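Local coordinates for protein ATP-dependent DNA helicase PIF1 (Candida albicans, PDB 7OTJ) that couples ATP hydrolysis to 5'-3' DNA unwinding, and probably resolves G-quadruplexes and helps keep the nuclear and mitochondrial genomes stable, at residues A[249-254]-A[446-451]; A[234-239]-A[461-466]; A[259-264]-A[287-292]. All coordinates share one frame; numbering follows the deposited sequence.

Interaction 1 of 3, residues A[249-254]-A[446-451]. With nucleotides of chain C.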
loop_
_atom_site.group_PDB
_atom_site.type_symbol
_atom_site.label_atom_id
_atom_site.label_comp_id
_atom_site.label_asym_id
_atom_site.label_seq_id
_atom_site.Cartn_x
_atom_site.Cartn_y
_atom_site.Cartn_z
ATOM N N ARG A 249 -15.669 -16.921 4.964
ATOM C CA ARG A 249 -15.810 -18.335 4.632
ATOM C C ARG A 249 -14.583 -19.129 5.066
ATOM O O ARG A 249 -14.712 -20.245 5.582
ATOM C CB ARG A 249 -16.092 -18.510 3.136
ATOM C CG ARG A 249 -15.049 -17.923 2.213
ATOM C CD ARG A 249 -15.459 -18.062 0.755
ATOM N NE ARG A 249 -15.544 -19.457 0.342
ATOM C CZ ARG A 249 -14.522 -20.164 -0.124
ATOM N NH1 ARG A 249 -13.313 -19.638 -0.238
ATOM N NH2 ARG A 249 -14.719 -21.432 -0.486
ATOM N N LYS A 250 -13.387 -18.557 4.899
ATOM C CA LYS A 250 -12.179 -19.232 5.365
ATOM C C LYS A 250 -12.201 -19.411 6.877
ATOM O O LYS A 250 -11.860 -20.485 7.389
ATOM C CB LYS A 250 -10.939 -18.444 4.941
ATOM C CG LYS A 250 -10.504 -18.677 3.506
ATOM C CD LYS A 250 -9.832 -20.033 3.355
ATOM C CE LYS A 250 -9.474 -20.322 1.909
ATOM N NZ LYS A 250 -10.691 -20.519 1.075
ATOM N N LEU A 251 -12.611 -18.373 7.609
ATOM C CA LEU A 251 -12.719 -18.494 9.061
ATOM C C LEU A 251 -13.796 -19.500 9.456
ATOM O O LEU A 251 -13.613 -20.269 10.407
ATOM C CB LEU A 251 -12.997 -17.127 9.690
ATOM C CG LEU A 251 -12.957 -17.094 11.225
ATOM C CD1 LEU A 251 -11.526 -17.187 11.735
ATOM C CD2 LEU A 251 -13.652 -15.868 11.793
ATOM N N ASN A 252 -14.923 -19.515 8.736
ATOM C CA ASN A 252 -16.056 -20.350 9.127
ATOM C C ASN A 252 -15.816 -21.832 8.873
ATOM O O ASN A 252 -16.560 -22.664 9.407
ATOM C CB ASN A 252 -17.321 -19.906 8.389
ATOM C CG ASN A 252 -17.977 -18.695 9.024
ATOM O OD1 ASN A 252 -17.874 -18.479 10.231
ATOM N ND2 ASN A 252 -18.665 -17.901 8.212
ATOM N N THR A 253 -14.808 -22.188 8.074
ATOM C CA THR A 253 -14.507 -23.600 7.864
ATOM C C THR A 253 -13.686 -24.163 9.020
ATOM O O THR A 253 -13.901 -25.308 9.440
ATOM C CB THR A 253 -13.783 -23.799 6.527
ATOM O OG1 THR A 253 -12.624 -22.959 6.465
ATOM C CG2 THR A 253 -14.708 -23.466 5.364
ATOM N N ILE A 254 -12.745 -23.371 9.540
ATOM C CA ILE A 254 -12.007 -23.745 10.742
ATOM C C ILE A 254 -12.975 -23.996 11.890
ATOM O O ILE A 254 -13.890 -23.200 12.140
ATOM C CB ILE A 254 -10.993 -22.647 11.101
ATOM C CG1 ILE A 254 -10.096 -22.325 9.907
ATOM C CG2 ILE A 254 -10.143 -23.059 12.291
ATOM C CD1 ILE A 254 -9.023 -21.309 10.229
ATOM N N LEU A 446 -7.910 -10.356 9.714
ATOM C CA LEU A 446 -7.849 -11.644 9.028
ATOM C C LEU A 446 -7.291 -11.415 7.631
ATOM O O LEU A 446 -7.931 -10.746 6.812
ATOM C CB LEU A 446 -9.227 -12.305 8.942
ATOM C CG LEU A 446 -9.894 -12.820 10.219
ATOM C CD1 LEU A 446 -11.323 -13.259 9.928
ATOM C CD2 LEU A 446 -9.097 -13.962 10.814
ATOM N N ALA A 447 -6.086 -11.927 7.355
ATOM C CA ALA A 447 -5.420 -11.484 6.139
ATOM C C ALA A 447 -5.926 -12.230 4.908
ATOM O O ALA A 447 -6.563 -11.630 4.048
ATOM C CB ALA A 447 -3.906 -11.659 6.287
ATOM N N TRP A 448 -5.736 -13.550 4.856
ATOM C CA TRP A 448 -6.351 -14.429 3.860
ATOM C C TRP A 448 -6.577 -13.787 2.488
ATOM O O TRP A 448 -5.934 -14.152 1.499
ATOM C CB TRP A 448 -7.666 -14.980 4.403
ATOM C CG TRP A 448 -7.543 -16.345 5.017
ATOM C CD1 TRP A 448 -6.793 -17.383 4.556
ATOM C CD2 TRP A 448 -8.182 -16.810 6.212
ATOM N NE1 TRP A 448 -6.930 -18.473 5.383
ATOM C CE2 TRP A 448 -7.778 -18.146 6.408
ATOM C CE3 TRP A 448 -9.061 -16.229 7.130
ATOM C CZ2 TRP A 448 -8.219 -18.908 7.487
ATOM C CZ3 TRP A 448 -9.499 -16.989 8.201
ATOM C CH2 TRP A 448 -9.078 -18.312 8.370
ATOM N N SER A 449 -7.483 -12.812 2.430
ATOM C CA SER A 449 -7.896 -12.148 1.200
ATOM C C SER A 449 -7.448 -10.685 1.198
ATOM O O SER A 449 -7.121 -10.101 2.232
ATOM C CB SER A 449 -9.419 -12.247 1.038
ATOM O OG SER A 449 -9.859 -11.596 -0.139
ATOM N N LEU A 450 -7.484 -10.061 0.027
ATOM C CA LEU A 450 -6.942 -8.713 -0.087
ATOM C C LEU A 450 -7.477 -8.070 -1.354
ATOM O O LEU A 450 -7.662 -8.750 -2.367
ATOM C CB LEU A 450 -5.407 -8.741 -0.106
ATOM C CG LEU A 450 -4.657 -7.413 -0.171
ATOM C CD1 LEU A 450 -4.811 -6.644 1.135
ATOM C CD2 LEU A 450 -3.191 -7.654 -0.493
ATOM N N SER A 451 -7.749 -6.768 -1.287
ATOM C CA SER A 451 -8.230 -6.064 -2.464
ATOM C C SER A 451 -7.106 -5.923 -3.485
ATOM O O SER A 451 -5.927 -5.804 -3.132
ATOM C CB SER A 451 -8.785 -4.687 -2.091
ATOM O OG SER A 451 -7.765 -3.798 -1.664
ATOM P P DT C 3 -9.662 -0.385 -0.891
ATOM O OP1 DT C 3 -8.829 -1.547 -0.493
ATOM O OP2 DT C 3 -10.947 -0.124 -0.201
ATOM O "O5'" DT C 3 -8.778 0.952 -0.807
ATOM C "C5'" DT C 3 -7.543 1.023 -1.508
ATOM C "C4'" DT C 3 -7.038 2.458 -1.634
ATOM O "O4'" DT C 3 -7.950 3.230 -2.439
ATOM C "C3'" DT C 3 -6.907 3.223 -0.333
ATOM O "O3'" DT C 3 -5.629 2.987 0.231
ATOM C "C2'" DT C 3 -7.053 4.680 -0.778
ATOM C "C1'" DT C 3 -7.968 4.578 -1.997
ATOM N N1 DT C 3 -9.381 4.954 -1.729
ATOM C C2 DT C 3 -9.786 6.247 -1.948
ATOM O O2 DT C 3 -9.036 7.122 -2.336
ATOM N N3 DT C 3 -11.114 6.482 -1.688
ATOM C C4 DT C 3 -12.056 5.560 -1.247
ATOM O O4 DT C 3 -13.229 5.859 -1.037
ATOM C C5 DT C 3 -11.559 4.220 -1.044
ATOM C C7 DT C 3 -12.480 3.133 -0.566
ATOM C C6 DT C 3 -10.264 3.986 -1.298
#
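Lys-250, near the end of helix 240-253, lays its aliphatic chain over one face of the Trp-448 indole. Its CB sits 3.4 Å from the centroid of the Trp-448 six-membered ring and 11° off the ring normal, a clear CH-pi contact. With CG beside the backbone N (chi1 -81°) and a bend at chi2, the chain runs across to the pyrrole side, where CD lies 3.9 Å from Trp-448 NE1. From there the ammonium leads off to a long, weak ion pair with Glu-235. Leu-251 follows, with CB 3.8 Å from Trp-448 CZ3 at the other end of the indole. Its methyls turn to Leu-446, CD2 of Leu-251 lying 4.0 Å from CD1 of Leu-446; the two side chains meet at about a right angle, and Ala-293 touches both. Ile-254, just past the helix, brings CD1 in at the indole edge, in the ring plane, 3.5 Å from Trp-448 CH2. Farther along 446-451, Ser-451 OG donates to OP1 of DT3 of chain C at 2.8 Å, and also caps Lys-454 N. Helix 240-253 thus packs where strand 435-446 of the antiparallel sheet leads into edge strand 449-451 of the parallel RecA-like sheet. No hydrogen bond joins the two segments, so the helix end is held against 446-451 by apolar and CH-pi packing on Trp-448 and Leu-446, while Ser-451 serves the DNA.

Interaction 2 of 3, residues A[234-239]-A[461-466]. With K (potassium ion), chain I; nucleotides of chain C.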
loop_
_atom_site.group_PDB
_atom_site.type_symbol
_atom_site.label_atom_id
_atom_site.label_comp_id
_atom_site.label_asym_id
_atom_site.label_seq_id
_atom_site.Cartn_x
_atom_site.Cartn_y
_atom_site.Cartn_z
ATOM N N SER A 234 -2.837 -16.531 -1.366
ATOM C CA SER A 234 -3.528 -15.261 -1.202
ATOM C C SER A 234 -4.673 -15.149 -2.201
ATOM O O SER A 234 -4.596 -15.645 -3.327
ATOM C CB SER A 234 -2.568 -14.086 -1.398
ATOM O OG SER A 234 -1.430 -14.192 -0.565
ATOM N N GLU A 235 -5.755 -14.507 -1.771
ATOM C CA GLU A 235 -6.930 -14.314 -2.609
ATOM C C GLU A 235 -7.093 -12.828 -2.920
ATOM O O GLU A 235 -7.192 -12.005 -2.002
ATOM C CB GLU A 235 -8.176 -14.875 -1.917
ATOM C CG GLU A 235 -8.063 -16.355 -1.534
ATOM C CD GLU A 235 -9.385 -16.961 -1.076
ATOM O OE1 GLU A 235 -9.361 -17.972 -0.339
ATOM O OE2 GLU A 235 -10.449 -16.428 -1.454
ATOM N N LEU A 236 -7.154 -12.491 -4.207
ATOM C CA LEU A 236 -7.336 -11.116 -4.654
ATOM C C LEU A 236 -8.732 -10.943 -5.231
ATOM O O LEU A 236 -9.174 -11.757 -6.045
ATOM C CB LEU A 236 -6.294 -10.736 -5.709
ATOM C CG LEU A 236 -4.825 -10.789 -5.294
ATOM C CD1 LEU A 236 -3.944 -10.246 -6.405
ATOM C CD2 LEU A 236 -4.618 -10.014 -4.006
ATOM N N TYR A 237 -9.403 -9.860 -4.841
ATOM C CA TYR A 237 -10.727 -9.529 -5.351
ATOM C C TYR A 237 -10.794 -8.039 -5.650
ATOM O O TYR A 237 -9.972 -7.251 -5.179
ATOM C CB TYR A 237 -11.832 -9.897 -4.363
ATOM C CG TYR A 237 -11.862 -11.357 -3.986
ATOM C CD1 TYR A 237 -11.115 -11.827 -2.921
ATOM C CD2 TYR A 237 -12.638 -12.266 -4.699
ATOM C CE1 TYR A 237 -11.134 -13.158 -2.574
ATOM C CE2 TYR A 237 -12.663 -13.597 -4.355
ATOM C CZ TYR A 237 -11.908 -14.039 -3.291
ATOM O OH TYR A 237 -11.922 -15.369 -2.942
ATOM N N ALA A 238 -11.792 -7.660 -6.444
ATOM C CA ALA A 238 -11.942 -6.258 -6.813
ATOM C C ALA A 238 -12.591 -5.445 -5.701
ATOM O O ALA A 238 -12.254 -4.272 -5.512
ATOM C CB ALA A 238 -12.758 -6.136 -8.099
ATOM N N THR A 239 -13.526 -6.038 -4.965
ATOM C CA THR A 239 -14.317 -5.305 -3.988
ATOM C C THR A 239 -14.035 -5.802 -2.577
ATOM O O THR A 239 -13.523 -6.906 -2.358
ATOM C CB THR A 239 -15.814 -5.450 -4.282
ATOM O OG1 THR A 239 -16.204 -6.812 -4.057
ATOM C CG2 THR A 239 -16.111 -5.070 -5.722
ATOM N N SER A 461 3.862 -15.316 -4.216
ATOM C CA SER A 461 4.272 -16.599 -4.774
ATOM C C SER A 461 3.069 -17.402 -5.252
ATOM O O SER A 461 3.033 -17.864 -6.398
ATOM C CB SER A 461 5.056 -17.392 -3.730
ATOM O OG SER A 461 6.355 -16.868 -3.570
ATOM N N LYS A 462 2.066 -17.558 -4.391
ATOM C CA LYS A 462 0.884 -18.355 -4.689
ATOM C C LYS A 462 -0.348 -17.500 -4.437
ATOM O O LYS A 462 -0.526 -16.973 -3.334
ATOM C CB LYS A 462 0.867 -19.627 -3.844
ATOM C CG LYS A 462 2.038 -20.546 -4.173
ATOM C CD LYS A 462 1.949 -21.876 -3.463
ATOM C CE LYS A 462 3.167 -22.733 -3.771
ATOM N NZ LYS A 462 3.443 -22.835 -5.234
ATOM N N VAL A 463 -1.185 -17.347 -5.461
ATOM C CA VAL A 463 -2.295 -16.402 -5.406
ATOM C C VAL A 463 -3.404 -16.883 -6.334
ATOM O O VAL A 463 -3.144 -17.332 -7.455
ATOM C CB VAL A 463 -1.821 -14.971 -5.764
ATOM C CG1 VAL A 463 -1.016 -14.971 -7.059
ATOM C CG2 VAL A 463 -2.996 -14.003 -5.851
ATOM N N VAL A 464 -4.647 -16.793 -5.865
ATOM C CA VAL A 464 -5.822 -17.022 -6.700
ATOM C C VAL A 464 -6.503 -15.679 -6.926
ATOM O O VAL A 464 -6.784 -14.946 -5.970
ATOM C CB VAL A 464 -6.791 -18.054 -6.088
ATOM C CG1 VAL A 464 -6.970 -17.841 -4.605
ATOM C CG2 VAL A 464 -8.132 -17.977 -6.782
ATOM N N VAL A 465 -6.740 -15.347 -8.191
ATOM C CA VAL A 465 -7.309 -14.069 -8.598
ATOM C C VAL A 465 -8.713 -14.322 -9.126
ATOM O O VAL A 465 -8.903 -15.121 -10.052
ATOM C CB VAL A 465 -6.445 -13.370 -9.659
ATOM C CG1 VAL A 465 -7.146 -12.107 -10.166
ATOM C CG2 VAL A 465 -5.076 -13.035 -9.093
ATOM N N ASP A 466 -9.698 -13.649 -8.540
ATOM C CA ASP A 466 -11.088 -13.753 -8.967
ATOM C C ASP A 466 -11.452 -12.445 -9.654
ATOM O O ASP A 466 -11.602 -11.411 -8.996
ATOM C CB ASP A 466 -12.014 -14.031 -7.786
ATOM C CG ASP A 466 -13.463 -14.228 -8.213
ATOM O OD1 ASP A 466 -13.744 -14.164 -9.428
ATOM O OD2 ASP A 466 -14.324 -14.445 -7.335
HETATM K K K I . -13.570 -9.345 -8.149
ATOM P P DT C 2 -15.419 -1.025 -2.872
ATOM O OP1 DT C 2 -15.670 -2.484 -2.854
ATOM O OP2 DT C 2 -16.112 -0.133 -1.914
ATOM O "O5'" DT C 2 -13.841 -0.810 -2.730
ATOM C "C5'" DT C 2 -12.938 -1.664 -3.430
ATOM C "C4'" DT C 2 -11.768 -0.879 -3.997
ATOM O "O4'" DT C 2 -12.225 -0.093 -5.114
ATOM C "C3'" DT C 2 -11.119 0.084 -3.016
ATOM O "O3'" DT C 2 -9.977 -0.532 -2.457
ATOM C "C2'" DT C 2 -10.737 1.301 -3.867
ATOM C "C1'" DT C 2 -11.643 1.200 -5.094
ATOM N N1 DT C 2 -12.748 2.213 -5.129
ATOM C C2 DT C 2 -12.969 2.925 -6.288
ATOM O O2 DT C 2 -12.289 2.793 -7.293
ATOM N N3 DT C 2 -14.011 3.814 -6.226
ATOM C C4 DT C 2 -14.843 4.047 -5.148
ATOM O O4 DT C 2 -15.755 4.869 -5.191
ATOM C C5 DT C 2 -14.567 3.257 -3.971
ATOM C C7 DT C 2 -15.408 3.423 -2.739
ATOM C C6 DT C 2 -13.547 2.386 -4.018
ATOM O OP3 DT C 1 -21.638 -3.089 -5.828
ATOM P P DT C 1 -20.495 -3.964 -6.169
ATOM O OP1 DT C 1 -20.785 -4.671 -7.435
ATOM O OP2 DT C 1 -20.163 -4.758 -4.967
ATOM O "O5'" DT C 1 -19.271 -2.982 -6.437
ATOM C "C5'" DT C 1 -19.002 -1.928 -5.530
ATOM C "C4'" DT C 1 -17.518 -1.628 -5.505
ATOM O "O4'" DT C 1 -17.048 -1.426 -6.860
ATOM C "C3'" DT C 1 -17.126 -0.364 -4.761
ATOM O "O3'" DT C 1 -15.765 -0.465 -4.337
ATOM C "C2'" DT C 1 -17.295 0.690 -5.849
ATOM C "C1'" DT C 1 -16.746 -0.058 -7.063
ATOM N N1 DT C 1 -17.348 0.354 -8.362
ATOM C C2 DT C 1 -17.009 1.570 -8.919
ATOM O O2 DT C 1 -16.239 2.360 -8.396
ATOM N N3 DT C 1 -17.615 1.834 -10.120
ATOM C C4 DT C 1 -18.502 1.018 -10.807
ATOM O O4 DT C 1 -18.995 1.343 -11.883
ATOM C C5 DT C 1 -18.807 -0.241 -10.168
ATOM C C7 DT C 1 -19.752 -1.207 -10.814
ATOM C C6 DT C 1 -18.220 -0.509 -8.995
#
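Val-464 N donates to Ser-234 O at 2.8 Å, one of four backbone hydrogen bonds that zip the parallel strands 234-237 and 463-466 together. Leu-236 makes the two bonds toward the C-terminal end: its N reaches Val-464 O at 3.0 Å, and its O accepts from Asp-466 N in a nearly straight bond (175° at the hydrogen). Ser-234 N to Lys-462 O, at 3.1 Å, closes the other end. At the C-terminal end Asp-466 also gives its carbonyl O to the potassium ion, 3.0 Å away, and Glu-242 of the following helix binds the same ion. Of the Asp-466 carboxylate, OD1 accepts from Asn-493 ND2. Tyr-237 OH donates to Glu-235 OE2 in the plane of the phenol ring, though the modelled separation is doubtfully short.

Both strands are interior members of the four-stranded parallel sheet of the second RecA-like domain, ordered 449-451, 234-237, 463-466, 489-492.

Side chains alternate across this sheet. On one face Leu-236 CG packs 3.7 Å from Val-463 CG2, while its CD1 reaches Val-465 CG2; helix 475-481 touches Val-465 on this side. On the other face Glu-235 and Val-464 run side by side, with CG of the glutamate 3.6 Å from CG1 of the valine. Tyr-237 presents its ring edge to Asp-466, CE2 to OD2 3.5 Å, with ring and carboxylate planes 70° apart. Chi1 of -177° turns the Asp-466 carboxylate beside its own carbonyl carbon, so that it crosses the phenol edge obliquely. Beyond the strand, Thr-239 caps the start of helix 240-253 and packs by CG2 against the sugar of DT1 of chain C, 3.7 Å from C4'.

Interaction 3 of 3, residues A[259-264]-A[287-292]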
loop_
_atom_site.group_PDB
_atom_site.type_symbol
_atom_site.label_atom_id
_atom_site.label_comp_id
_atom_site.label_asym_id
_atom_site.label_seq_id
_atom_site.Cartn_x
_atom_site.Cartn_y
_atom_site.Cartn_z
ATOM N N VAL A 259 -13.173 -16.854 18.606
ATOM C CA VAL A 259 -13.003 -15.825 19.624
ATOM C C VAL A 259 -13.332 -14.469 19.014
ATOM O O VAL A 259 -12.880 -14.140 17.911
ATOM C CB VAL A 259 -11.566 -15.847 20.179
ATOM C CG1 VAL A 259 -11.376 -14.765 21.234
ATOM C CG2 VAL A 259 -11.223 -17.222 20.731
ATOM N N VAL A 260 -14.104 -13.669 19.744
ATOM C CA VAL A 260 -14.596 -12.383 19.261
ATOM C C VAL A 260 -14.013 -11.292 20.144
ATOM O O VAL A 260 -14.252 -11.271 21.359
ATOM C CB VAL A 260 -16.131 -12.314 19.257
ATOM C CG1 VAL A 260 -16.594 -10.937 18.800
ATOM C CG2 VAL A 260 -16.715 -13.409 18.371
ATOM N N TYR A 261 -13.252 -10.392 19.535
ATOM C CA TYR A 261 -12.634 -9.273 20.233
ATOM C C TYR A 261 -13.326 -7.996 19.778
ATOM O O TYR A 261 -13.114 -7.538 18.651
ATOM C CB TYR A 261 -11.137 -9.196 19.944
ATOM C CG TYR A 261 -10.298 -10.254 20.609
ATOM C CD1 TYR A 261 -10.114 -10.253 21.982
ATOM C CD2 TYR A 261 -9.657 -11.232 19.858
ATOM C CE1 TYR A 261 -9.332 -11.207 22.595
ATOM C CE2 TYR A 261 -8.871 -12.190 20.463
ATOM C CZ TYR A 261 -8.713 -12.173 21.833
ATOM O OH TYR A 261 -7.933 -13.121 22.451
ATOM N N ASN A 262 -14.144 -7.421 20.650
ATOM C CA ASN A 262 -14.779 -6.144 20.367
ATOM C C ASN A 262 -13.841 -5.006 20.742
ATOM O O ASN A 262 -13.141 -5.069 21.757
ATOM C CB ASN A 262 -16.100 -6.018 21.125
ATOM C CG ASN A 262 -17.142 -7.012 20.644
ATOM O OD1 ASN A 262 -17.292 -7.240 19.441
ATOM N ND2 ASN A 262 -17.866 -7.612 21.584
ATOM N N SER A 263 -13.831 -3.967 19.912
ATOM C CA SER A 263 -12.997 -2.806 20.170
ATOM C C SER A 263 -13.663 -1.888 21.184
ATOM O O SER A 263 -14.889 -1.773 21.243
ATOM C CB SER A 263 -12.739 -2.025 18.879
ATOM O OG SER A 263 -13.939 -1.439 18.398
ATOM N N VAL A 264 -12.833 -1.206 21.965
ATOM C CA VAL A 264 -13.298 -0.183 22.892
ATOM C C VAL A 264 -13.181 1.154 22.173
ATOM O O VAL A 264 -12.076 1.619 21.889
ATOM C CB VAL A 264 -12.492 -0.184 24.195
ATOM C CG1 VAL A 264 -13.023 0.887 25.139
ATOM C CG2 VAL A 264 -12.539 -1.563 24.843
ATOM N N LEU A 287 -13.053 -8.008 15.756
ATOM C CA LEU A 287 -11.952 -8.855 15.296
ATOM C C LEU A 287 -12.278 -10.300 15.659
ATOM O O LEU A 287 -12.233 -10.672 16.838
ATOM C CB LEU A 287 -10.625 -8.417 15.917
ATOM C CG LEU A 287 -9.384 -9.254 15.595
ATOM C CD1 LEU A 287 -9.143 -9.310 14.099
ATOM C CD2 LEU A 287 -8.159 -8.708 16.307
ATOM N N ASN A 288 -12.620 -11.108 14.655
ATOM C CA ASN A 288 -12.962 -12.514 14.859
ATOM C C ASN A 288 -11.754 -13.382 14.533
ATOM O O ASN A 288 -11.216 -13.307 13.425
ATOM C CB ASN A 288 -14.157 -12.918 13.996
ATOM C CG ASN A 288 -15.412 -12.136 14.333
ATOM O OD1 ASN A 288 -16.045 -12.369 15.366
ATOM N ND2 ASN A 288 -15.791 -11.217 13.454
ATOM N N LEU A 289 -11.343 -14.215 15.487
ATOM C CA LEU A 289 -10.146 -15.032 15.332
ATOM C C LEU A 289 -10.417 -16.457 15.789
ATOM O O LEU A 289 -11.007 -16.669 16.852
ATOM C CB LEU A 289 -8.972 -14.445 16.127
ATOM C CG LEU A 289 -8.439 -13.071 15.711
ATOM C CD1 LEU A 289 -7.286 -12.659 16.611
ATOM C CD2 LEU A 289 -8.008 -13.076 14.257
ATOM N N LYS A 290 -10.000 -17.429 14.981
ATOM C CA LYS A 290 -9.917 -18.820 15.404
ATOM C C LYS A 290 -8.452 -19.227 15.494
ATOM O O LYS A 290 -7.542 -18.432 15.247
ATOM C CB LYS A 290 -10.669 -19.740 14.438
ATOM C CG LYS A 290 -12.174 -19.659 14.536
ATOM C CD LYS A 290 -12.851 -20.524 13.493
ATOM C CE LYS A 290 -14.364 -20.414 13.586
ATOM N NZ LYS A 290 -15.053 -21.183 12.517
ATOM N N VAL A 291 -8.222 -20.489 15.826
ATOM C CA VAL A 291 -6.866 -21.022 15.826
ATOM C C VAL A 291 -6.470 -21.352 14.394
ATOM O O VAL A 291 -7.196 -22.054 13.680
ATOM C CB VAL A 291 -6.762 -22.247 16.742
ATOM C CG1 VAL A 291 -5.333 -22.754 16.768
ATOM C CG2 VAL A 291 -7.238 -21.883 18.146
ATOM N N GLY A 292 -5.326 -20.822 13.962
ATOM C CA GLY A 292 -4.847 -21.023 12.611
ATOM C C GLY A 292 -5.330 -20.010 11.597
ATOM O O GLY A 292 -4.949 -20.106 10.423
#
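Tyr-261 is paired with Leu-287 across two antiparallel strands, and its side chain can be followed outward from there. Tyr-261 CB starts 4.1 Å from Leu-287 CB and 3.6 Å from Leu-287 O. With CG anti to the carbonyl carbon and beside the backbone N (chi1 -73°), the ring swings along the sheet face toward Leu-289. CD2 is still near Leu-287 O; CE2, one atom on, meets Leu-289 CD1 at 4.2 Å, the methyl coming in at the ring edge, near its plane. One ring face is covered from within the same strand by Val-259 CG1, 3.6 Å above the plane and offset toward the rim; the Phe-442 ring meets the tyrosine with planes at about 55°, and the Phe-316 side chain touches it as well. At the tip, OH forms a hydrogen bond with Lys-402 O, which satisfies the polar end of a buried side chain.

Beneath the ring the backbones are locked by two hydrogen-bonded pairs. Tyr-261 and Leu-287 exchange N-H...O bonds in both directions, each 2.9 Å between N and O. Val-259 and Leu-289 also bond both ways, with Leu-289 N to Val-259 O the straighter at 172°. Between them Val-260 and Asn-288 form the non-hydrogen-bonded pair. Their side chains lie next to each other on the opposite face, pointing the same way, and Asn-288 OD1 rests against CG2 of Val-260.

Gln-441 of strand 435-446 donates to Tyr-261 O as well, tying in the strand that pairs with 259-267. This is antiparallel sheet pairing with an aromatic and aliphatic layer (Val-259, Tyr-261, Leu-287, Leu-289) on one face, in the beta-rich part of the helicase that contains the SH3-like 2B domain.

The three contacts nest along the chain: interaction 3 falls within the loop closed by interaction 1, which falls within that closed by interaction 2. Centres of interactions 1 and 2 are about 12 Å apart, those of 1 and 3 about 13 Å, and those of 2 and 3 about 24 Å, so interaction 1 is the middle link. Strand 234-237 leads into helix 240-253 and then into strand 259-267. Interactions 1 and 2 share the parallel sheet, Leu-450 N probably bonding to Glu-235 O; toward interaction 3, Lys-290 NZ probably bonds to Leu-251 O and lies against Ile-254 O at a doubtfully short modelled distance. The RecA-like sheet beside the DNA is thereby joined to the antiparallel 2B region.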